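Local coordinates for actinorhodin polyketide putative beta-ketoacyl synthase 2 (Streptomyces coelicolor A3, PDB 1TQY), which probably serves as the chain length factor of the actinorhodin polyketide synthase, a member of the beta-ketoacyl-ACP synthase family that helps build the polyketide chain, at residues L189-G194 against I241-D246; L12-G17 against Q92-D97; S49-T54 against W202-Q207. One frame throughout, in Å; residues are numbered along the deposited sequence.

Interaction 1 of 3, residues L189-G194 against I241-D246; sequences LVVSGG and ILVLED
Val191 and Ile241 press together on one face of an antiparallel strand pair, diagonally across the ladder, with Val191 CG1 3.4 Å from Ile241 CG2, tighter than a usual carbon-carbon contact. Both methyls lie anti to their own backbone N, which tips them toward each other over the strands. Beyond CG1, Ile241 reaches across to strand 189-194: its CD1 lies 3.6 Å from Gly194 N and also touches Gly193 CA. Gly193 faces Ile241 at a CA-CA distance of only 4.2 Å; the absence of a side chain at Gly193 lets the strands come this near. On the same face Leu189 sends CG anti to its N (chi1 -175°) and slants across Val243, with Leu189 CG 3.9 Å from Val243 CG1. Leu189 CD1 also lies beside Glu245 OE1 at 3.9 Å, an apolar flank to a carboxylate whose OE2 is held by Arg253 and Thr14. Val190, Ser192, Leu242 and Leu244 occupy the other face. Their backbones carry the pairing: Val190 and Leu244 exchange two bonds, Val190 N to Leu244 O at 2.8 Å and Leu244 N to Val190 O at 2.9 Å, and Ser192 and Leu242 exchange two more, with Leu242 N to Ser192 O at 2.7 Å. All four are nearly straight. The Ser192 hydroxyl bonds to Val109 O. Strand 106-111 pairs in parallel with the far edge of 189-194, and strand 11-20 flanks 241-246; helix 78-93 covers the face with Ile241 and Val243, while helix 171-185 packs on Val190, Ser192 and Leu244.

Interaction 2 of 3, residues L12-G17 against Q92-D97; sequences LITGVG and QDAKAD
The C-terminal end of helix 78-93 docks on strand 11-20 of the thiolase-like core, where Asp93 and Ala94 meet Thr14, Gly15 and Val16. The grip comes from Asp93 in the last turn: OD1 accepts the backbone N-H of Val16 at 2.8 Å, nearly straight at 170°, through the lone pair turned away from the other carboxylate oxygen. With CG anti to the backbone N (chi1 178°), the aspartate reaches out to the strand and lies alongside Val16, pointing the same way; Val16 CG2 comes 3.6 Å from Asp93 OD1. The same oxygen also bonds to the hydroxyl of Tyr259, so OD1 is gripped by two partners, which would probably steady its charge. One residue on, Ala94 sets its methyl against the strand, with CB 3.5 Å from Thr14 OG1 and 3.6 Å from Gly15 CA. The backbones approach closely here, Gly15 CA to Ala94 CA being 4.0 Å; Gly15, with no side chain, lets the Ala94 methyl sit directly against its CA. Ala94 CA adds a CH···O contact to Thr14 O at 3.5 Å. The Thr14 hydroxyl bonds to Glu245 on the adjoining strand 238-246, while Arg253 donates to Ala94 O. Lys95 then leaves the helix with positive phi, the turn of a Schellman motif that ends a helix packed against the sheet of an alpha/beta layered fold.

Interaction 3 of 3, residues S49-T54 against W202-Q207; sequences SRYPAT and WGWVSQ
Trp204, on helix 201-208, meets the loop 49-54 through both its ring N-H and its aromatic edge. Before it, Trp202 leaves the helix away from the loop; its ring meets Phe117, Phe124 and an aromatic side chain of the other protein chain. Trp204 points toward the loop, its CG anti to the backbone N (chi1 -170°), which carries the indole out from the helix. NE1 donates to Ala53 O at 2.9 Å with a bent N-H···O angle of 149°; the oxygen lies in the indole plane, but the nitrogen stands above the carbonyl plane. The Ala53 methyl packs beside the six-membered ring, off its plane, CB to CZ2 3.7 Å, and Thr54 N lies at the ring's edge. The five-membered ring turns its edge to the face of Tyr51 in an offset edge-to-face pair, planes at 64°. Phe46 makes a further edge-to-face contact with Trp204. Val205 brings CG2 to 3.6 Å from Tyr51 CE1, on the same side of the tyrosine plane as Trp204 CD1; Arg50 CG covers the other face. The Tyr51 hydroxyl bonds to the backbone of the other protein chain. Further on, Ser206 OG donates to Trp202 O and Gln207 NE2 to Gly203 O, both bonds back along the helix. The arrangement is an aromatic cluster fastening a loop to a helix at the subunit interface of a ketosynthase-type dimer.

Overall arrangement
Interactions 1 and 2 belong to the same part of the fold, their centres about 8 Å apart: strands 238-246 and 11-20 are neighbours in the sheet, tied by a probable hydrogen bond from Val243 N to Gly15 O at 2.7 Å. Interaction 1 is buried strand pairing, held by backbone bonds and aliphatic packing; interaction 2 joins strand to helix end with one carboxylate and close glycine-alanine contact. Interaction 3 stands on the opposite side of the chain's centre, about 33 Å from interaction 1 and about 37 Å from interaction 2, centre to centre. Though also largely buried, it relies on aromatic rings and borders the other protein chain, which touches neither of the other two.

Interaction 1 of 3, residues L189-G194 against I241-D246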
loop_
_atom_site.group_PDB
_atom_site.type_symbol
_atom_site.label_atom_id
_atom_site.label_comp_id
_atom_site.label_asym_id
_atom_site.label_seq_id
_atom_site.Cartn_x
_atom_site.Cartn_y
_atom_site.Cartn_z
ATOM N N LEU B 189 17.379 -3.676 -10.457
ATOM C CA LEU B 189 17.503 -3.870 -9.027
ATOM C C LEU B 189 16.303 -3.286 -8.313
ATOM O O LEU B 189 15.798 -2.222 -8.682
ATOM C CB LEU B 189 18.805 -3.228 -8.525
ATOM C CG LEU B 189 19.204 -3.398 -7.056
ATOM C CD1 LEU B 189 20.683 -3.146 -6.884
ATOM C CD2 LEU B 189 18.393 -2.443 -6.180
ATOM N N VAL B 190 15.852 -4.000 -7.288
ATOM C CA VAL B 190 14.714 -3.569 -6.502
ATOM C C VAL B 190 14.938 -3.928 -5.040
ATOM O O VAL B 190 15.263 -5.073 -4.703
ATOM C CB VAL B 190 13.404 -4.227 -7.002
ATOM C CG1 VAL B 190 12.269 -3.910 -6.033
ATOM C CG2 VAL B 190 13.057 -3.707 -8.397
ATOM N N VAL B 191 14.791 -2.933 -4.173
ATOM C CA VAL B 191 14.950 -3.136 -2.738
ATOM C C VAL B 191 13.548 -3.430 -2.229
ATOM O O VAL B 191 12.608 -2.674 -2.483
ATOM C CB VAL B 191 15.518 -1.872 -2.060
ATOM C CG1 VAL B 191 15.483 -2.032 -0.547
ATOM C CG2 VAL B 191 16.939 -1.648 -2.527
ATOM N N SER B 192 13.400 -4.524 -1.502
ATOM C CA SER B 192 12.069 -4.921 -1.075
ATOM C C SER B 192 12.053 -5.535 0.303
ATOM O O SER B 192 13.034 -6.126 0.755
ATOM C CB SER B 192 11.511 -5.935 -2.090
ATOM O OG SER B 192 10.129 -6.168 -1.895
ATOM N N GLY B 193 10.919 -5.405 0.968
ATOM C CA GLY B 193 10.799 -5.966 2.290
ATOM C C GLY B 193 9.754 -5.224 3.075
ATOM O O GLY B 193 8.842 -4.605 2.525
ATOM N N GLY B 194 9.910 -5.287 4.387
ATOM C CA GLY B 194 8.982 -4.628 5.275
ATOM C C GLY B 194 9.491 -4.722 6.692
ATOM O O GLY B 194 10.303 -5.588 7.041
ATOM N N ILE B 241 14.843 -6.471 4.908
ATOM C CA ILE B 241 14.815 -5.798 3.629
ATOM C C ILE B 241 15.795 -6.610 2.809
ATOM O O ILE B 241 16.829 -7.042 3.319
ATOM C CB ILE B 241 15.304 -4.345 3.752
ATOM C CG1 ILE B 241 14.294 -3.517 4.571
ATOM C CG2 ILE B 241 15.502 -3.743 2.373
ATOM C CD1 ILE B 241 12.923 -3.324 3.911
ATOM N N LEU B 242 15.463 -6.873 1.557
ATOM C CA LEU B 242 16.382 -7.621 0.720
ATOM C C LEU B 242 16.526 -6.982 -0.639
ATOM O O LEU B 242 15.663 -6.226 -1.079
ATOM C CB LEU B 242 15.962 -9.089 0.574
ATOM C CG LEU B 242 14.582 -9.632 0.945
ATOM C CD1 LEU B 242 14.578 -11.128 0.617
ATOM C CD2 LEU B 242 14.282 -9.420 2.441
ATOM N N VAL B 243 17.642 -7.282 -1.288
ATOM C CA VAL B 243 17.936 -6.736 -2.600
ATOM C C VAL B 243 17.686 -7.812 -3.645
ATOM O O VAL B 243 18.304 -8.870 -3.620
ATOM C CB VAL B 243 19.410 -6.257 -2.666
ATOM C CG1 VAL B 243 19.752 -5.782 -4.066
ATOM C CG2 VAL B 243 19.623 -5.136 -1.658
ATOM N N LEU B 244 16.746 -7.553 -4.539
ATOM C CA LEU B 244 16.454 -8.504 -5.587
ATOM C C LEU B 244 16.906 -7.860 -6.875
ATOM O O LEU B 244 16.837 -6.636 -7.023
ATOM C CB LEU B 244 14.956 -8.797 -5.674
ATOM C CG LEU B 244 14.120 -8.949 -4.412
ATOM C CD1 LEU B 244 12.864 -9.711 -4.777
ATOM C CD2 LEU B 244 14.885 -9.665 -3.318
ATOM N N GLU B 245 17.379 -8.679 -7.808
ATOM C CA GLU B 245 17.798 -8.151 -9.083
ATOM C C GLU B 245 17.862 -9.188 -10.179
ATOM O O GLU B 245 17.904 -10.392 -9.923
ATOM C CB GLU B 245 19.130 -7.408 -8.947
ATOM C CG GLU B 245 20.268 -8.186 -8.333
ATOM C CD GLU B 245 21.444 -7.277 -7.944
ATOM O OE1 GLU B 245 21.844 -6.415 -8.767
ATOM O OE2 GLU B 245 21.981 -7.435 -6.826
ATOM N N ASP B 246 17.812 -8.682 -11.405
ATOM C CA ASP B 246 17.859 -9.477 -12.618
ATOM C C ASP B 246 19.142 -10.293 -12.637
ATOM O O ASP B 246 20.228 -9.774 -12.372
ATOM C CB ASP B 246 17.797 -8.534 -13.829
ATOM C CG ASP B 246 17.795 -9.268 -15.149
ATOM O OD1 ASP B 246 18.807 -9.925 -15.484
ATOM O OD2 ASP B 246 16.770 -9.180 -15.854
#

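Interaction 2 of 3, residues L12-G17 against Q92-D97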
loop_
_atom_site.group_PDB
_atom_site.type_symbol
_atom_site.label_atom_id
_atom_site.label_comp_id
_atom_site.label_asym_id
_atom_site.label_seq_id
_atom_site.Cartn_x
_atom_site.Cartn_y
_atom_site.Cartn_z
ATOM N N LEU B 12 17.108 -12.874 -8.499
ATOM C CA LEU B 12 17.895 -13.394 -7.393
ATOM C C LEU B 12 17.877 -12.482 -6.171
ATOM O O LEU B 12 17.608 -11.288 -6.278
ATOM C CB LEU B 12 19.345 -13.602 -7.843
ATOM C CG LEU B 12 19.555 -14.384 -9.146
ATOM C CD1 LEU B 12 21.019 -14.326 -9.535
ATOM C CD2 LEU B 12 19.105 -15.825 -8.968
ATOM N N ILE B 13 18.149 -13.075 -5.012
ATOM C CA ILE B 13 18.226 -12.351 -3.748
ATOM C C ILE B 13 19.737 -12.242 -3.533
ATOM O O ILE B 13 20.390 -13.234 -3.184
ATOM C CB ILE B 13 17.653 -13.175 -2.560
ATOM C CG1 ILE B 13 16.297 -13.788 -2.924
ATOM C CG2 ILE B 13 17.561 -12.291 -1.311
ATOM C CD1 ILE B 13 15.184 -12.808 -3.074
ATOM N N THR B 14 20.294 -11.056 -3.742
ATOM C CA THR B 14 21.736 -10.867 -3.602
ATOM C C THR B 14 22.180 -10.291 -2.265
ATOM O O THR B 14 23.327 -10.473 -1.856
ATOM C CB THR B 14 22.277 -9.950 -4.714
ATOM O OG1 THR B 14 21.506 -8.745 -4.749
ATOM C CG2 THR B 14 22.187 -10.637 -6.068
ATOM N N GLY B 15 21.278 -9.590 -1.591
ATOM C CA GLY B 15 21.631 -9.012 -0.312
ATOM C C GLY B 15 20.476 -8.996 0.667
ATOM O O GLY B 15 19.333 -8.754 0.286
ATOM N N VAL B 16 20.761 -9.263 1.933
ATOM C CA VAL B 16 19.705 -9.256 2.933
ATOM C C VAL B 16 20.080 -8.398 4.135
ATOM O O VAL B 16 21.256 -8.207 4.436
ATOM C CB VAL B 16 19.362 -10.702 3.402
ATOM C CG1 VAL B 16 19.105 -11.594 2.186
ATOM C CG2 VAL B 16 20.479 -11.265 4.258
ATOM N N GLY B 17 19.061 -7.856 4.791
ATOM C CA GLY B 17 19.274 -7.025 5.963
ATOM C C GLY B 17 18.220 -7.371 6.996
ATOM O O GLY B 17 17.024 -7.191 6.747
ATOM N N GLN B 92 24.735 -3.236 1.174
ATOM C CA GLN B 92 26.161 -3.527 1.244
ATOM C C GLN B 92 26.437 -5.025 1.330
ATOM O O GLN B 92 27.536 -5.473 1.013
ATOM C CB GLN B 92 26.826 -2.770 2.398
ATOM C CG GLN B 92 26.308 -3.069 3.763
ATOM C CD GLN B 92 26.851 -2.092 4.805
ATOM O OE1 GLN B 92 27.550 -2.484 5.749
ATOM N NE2 GLN B 92 26.531 -0.811 4.635
ATOM N N ASP B 93 25.435 -5.804 1.734
ATOM C CA ASP B 93 25.592 -7.256 1.813
ATOM C C ASP B 93 25.702 -7.762 0.372
ATOM O O ASP B 93 26.413 -8.728 0.075
ATOM C CB ASP B 93 24.367 -7.893 2.481
ATOM C CG ASP B 93 24.457 -9.411 2.557
ATOM O OD1 ASP B 93 23.396 -10.063 2.452
ATOM O OD2 ASP B 93 25.568 -9.963 2.732
ATOM N N ALA B 94 24.990 -7.081 -0.518
ATOM C CA ALA B 94 24.982 -7.419 -1.931
ATOM C C ALA B 94 26.112 -6.718 -2.671
ATOM O O ALA B 94 26.261 -6.875 -3.883
ATOM C CB ALA B 94 23.647 -7.021 -2.552
ATOM N N LYS B 95 26.897 -5.929 -1.949
ATOM C CA LYS B 95 27.987 -5.204 -2.582
ATOM C C LYS B 95 27.428 -4.349 -3.713
ATOM O O LYS B 95 27.987 -4.320 -4.806
ATOM C CB LYS B 95 29.020 -6.182 -3.152
ATOM C CG LYS B 95 30.184 -6.480 -2.231
ATOM C CD LYS B 95 29.716 -7.029 -0.902
ATOM C CE LYS B 95 30.861 -7.049 0.098
ATOM N NZ LYS B 95 32.027 -7.806 -0.440
ATOM N N ALA B 96 26.312 -3.674 -3.461
ATOM C CA ALA B 96 25.700 -2.824 -4.474
ATOM C C ALA B 96 25.857 -1.362 -4.073
ATOM O O ALA B 96 25.533 -0.980 -2.949
ATOM C CB ALA B 96 24.223 -3.166 -4.634
ATOM N N ASP B 97 26.362 -0.550 -4.993
ATOM C CA ASP B 97 26.565 0.867 -4.728
ATOM C C ASP B 97 25.572 1.711 -5.516
ATOM O O ASP B 97 25.753 1.931 -6.709
ATOM C CB ASP B 97 27.990 1.273 -5.108
ATOM C CG ASP B 97 28.259 2.747 -4.874
ATOM O OD1 ASP B 97 29.345 3.219 -5.284
ATOM O OD2 ASP B 97 27.394 3.434 -4.284
#

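Interaction 3 of 3, residues S49-T54 against W202-Q207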
loop_
_atom_site.group_PDB
_atom_site.type_symbol
_atom_site.label_atom_id
_atom_site.label_comp_id
_atom_site.label_asym_id
_atom_site.label_seq_id
_atom_site.Cartn_x
_atom_site.Cartn_y
_atom_site.Cartn_z
ATOM N N SER B 49 1.625 -4.016 32.535
ATOM C CA SER B 49 0.961 -4.738 33.613
ATOM C C SER B 49 -0.501 -4.353 33.709
ATOM O O SER B 49 -1.286 -5.037 34.357
ATOM C CB SER B 49 1.625 -4.427 34.952
ATOM O OG SER B 49 1.353 -3.089 35.344
ATOM N N ARG B 50 -0.875 -3.249 33.084
ATOM C CA ARG B 50 -2.261 -2.834 33.161
ATOM C C ARG B 50 -3.095 -3.314 31.980
ATOM O O ARG B 50 -4.268 -2.977 31.862
ATOM C CB ARG B 50 -2.338 -1.319 33.302
ATOM C CG ARG B 50 -1.587 -0.553 32.236
ATOM C CD ARG B 50 -1.276 0.838 32.715
ATOM N NE ARG B 50 -2.491 1.589 33.057
ATOM C CZ ARG B 50 -2.500 2.889 33.339
ATOM N NH1 ARG B 50 -3.624 3.492 33.659
ATOM N NH2 ARG B 50 -1.378 3.589 33.301
ATOM N N TYR B 51 -2.484 -4.105 31.107
ATOM C CA TYR B 51 -3.178 -4.652 29.942
ATOM C C TYR B 51 -3.148 -6.179 29.978
ATOM O O TYR B 51 -2.260 -6.775 30.589
ATOM C CB TYR B 51 -2.507 -4.162 28.660
ATOM C CG TYR B 51 -2.493 -2.666 28.528
ATOM C CD1 TYR B 51 -3.666 -1.955 28.298
ATOM C CD2 TYR B 51 -1.303 -1.955 28.650
ATOM C CE1 TYR B 51 -3.647 -0.569 28.190
ATOM C CE2 TYR B 51 -1.276 -0.573 28.545
ATOM C CZ TYR B 51 -2.448 0.114 28.315
ATOM O OH TYR B 51 -2.415 1.477 28.197
ATOM N N PRO B 52 -4.113 -6.831 29.310
ATOM C CA PRO B 52 -4.224 -8.295 29.245
ATOM C C PRO B 52 -2.995 -8.984 28.657
ATOM O O PRO B 52 -2.506 -9.967 29.203
ATOM C CB PRO B 52 -5.447 -8.518 28.358
ATOM C CG PRO B 52 -6.251 -7.283 28.547
ATOM C CD PRO B 52 -5.223 -6.189 28.588
ATOM N N ALA B 53 -2.512 -8.480 27.527
ATOM C CA ALA B 53 -1.338 -9.049 26.880
ATOM C C ALA B 53 -0.128 -8.274 27.382
ATOM O O ALA B 53 -0.198 -7.055 27.533
ATOM C CB ALA B 53 -1.460 -8.916 25.368
ATOM N N THR B 54 0.977 -8.973 27.629
ATOM C CA THR B 54 2.174 -8.326 28.153
ATOM C C THR B 54 3.476 -8.742 27.492
ATOM O O THR B 54 4.533 -8.188 27.795
ATOM C CB THR B 54 2.332 -8.625 29.647
ATOM O OG1 THR B 54 2.500 -10.038 29.819
ATOM C CG2 THR B 54 1.111 -8.171 30.417
ATOM N N TRP B 202 -1.208 2.733 22.529
ATOM C CA TRP B 202 -2.326 2.648 21.584
ATOM C C TRP B 202 -2.123 1.507 20.594
ATOM O O TRP B 202 -3.030 0.692 20.376
ATOM C CB TRP B 202 -2.497 3.980 20.840
ATOM C CG TRP B 202 -3.813 4.119 20.082
ATOM C CD1 TRP B 202 -4.916 3.302 20.164
ATOM C CD2 TRP B 202 -4.146 5.148 19.140
ATOM N NE1 TRP B 202 -5.908 3.763 19.328
ATOM C CE2 TRP B 202 -5.464 4.891 18.685
ATOM C CE3 TRP B 202 -3.457 6.264 18.632
ATOM C CZ2 TRP B 202 -6.109 5.710 17.745
ATOM C CZ3 TRP B 202 -4.109 7.083 17.689
ATOM C CH2 TRP B 202 -5.419 6.793 17.263
ATOM N N GLY B 203 -0.929 1.439 20.007
ATOM C CA GLY B 203 -0.636 0.365 19.071
ATOM C C GLY B 203 -0.817 -0.991 19.747
ATOM O O GLY B 203 -1.281 -1.950 19.134
ATOM N N TRP B 204 -0.468 -1.060 21.027
ATOM C CA TRP B 204 -0.574 -2.298 21.796
ATOM C C TRP B 204 -2.029 -2.736 21.995
ATOM O O TRP B 204 -2.407 -3.887 21.726
ATOM C CB TRP B 204 0.082 -2.108 23.165
ATOM C CG TRP B 204 0.234 -3.394 23.924
ATOM C CD1 TRP B 204 -0.392 -3.744 25.087
ATOM C CD2 TRP B 204 1.027 -4.520 23.534
ATOM N NE1 TRP B 204 -0.040 -5.028 25.444
ATOM C CE2 TRP B 204 0.830 -5.527 24.509
ATOM C CE3 TRP B 204 1.885 -4.779 22.454
ATOM C CZ2 TRP B 204 1.456 -6.774 24.437
ATOM C CZ3 TRP B 204 2.510 -6.023 22.385
ATOM C CH2 TRP B 204 2.288 -7.003 23.375
ATOM N N VAL B 205 -2.833 -1.797 22.471
ATOM C CA VAL B 205 -4.241 -2.009 22.732
ATOM C C VAL B 205 -4.947 -2.343 21.412
ATOM O O VAL B 205 -5.861 -3.166 21.376
ATOM C CB VAL B 205 -4.789 -0.713 23.461
ATOM C CG1 VAL B 205 -5.943 -0.078 22.724
ATOM C CG2 VAL B 205 -5.132 -1.038 24.890
ATOM N N SER B 206 -4.489 -1.720 20.327
ATOM C CA SER B 206 -5.053 -1.948 18.998
ATOM C C SER B 206 -4.815 -3.408 18.585
ATOM O O SER B 206 -5.718 -4.082 18.083
ATOM C CB SER B 206 -4.407 -0.987 17.983
ATOM O OG SER B 206 -4.844 0.356 18.208
ATOM N N GLN B 207 -3.600 -3.900 18.823
ATOM C CA GLN B 207 -3.259 -5.276 18.488
ATOM C C GLN B 207 -4.081 -6.224 19.344
ATOM O O GLN B 207 -4.564 -7.256 18.866
ATOM C CB GLN B 207 -1.750 -5.507 18.685
ATOM C CG GLN B 207 -0.902 -4.677 17.722
ATOM C CD GLN B 207 0.599 -4.838 17.914
ATOM O OE1 GLN B 207 1.187 -5.864 17.575
ATOM N NE2 GLN B 207 1.224 -3.809 18.472
#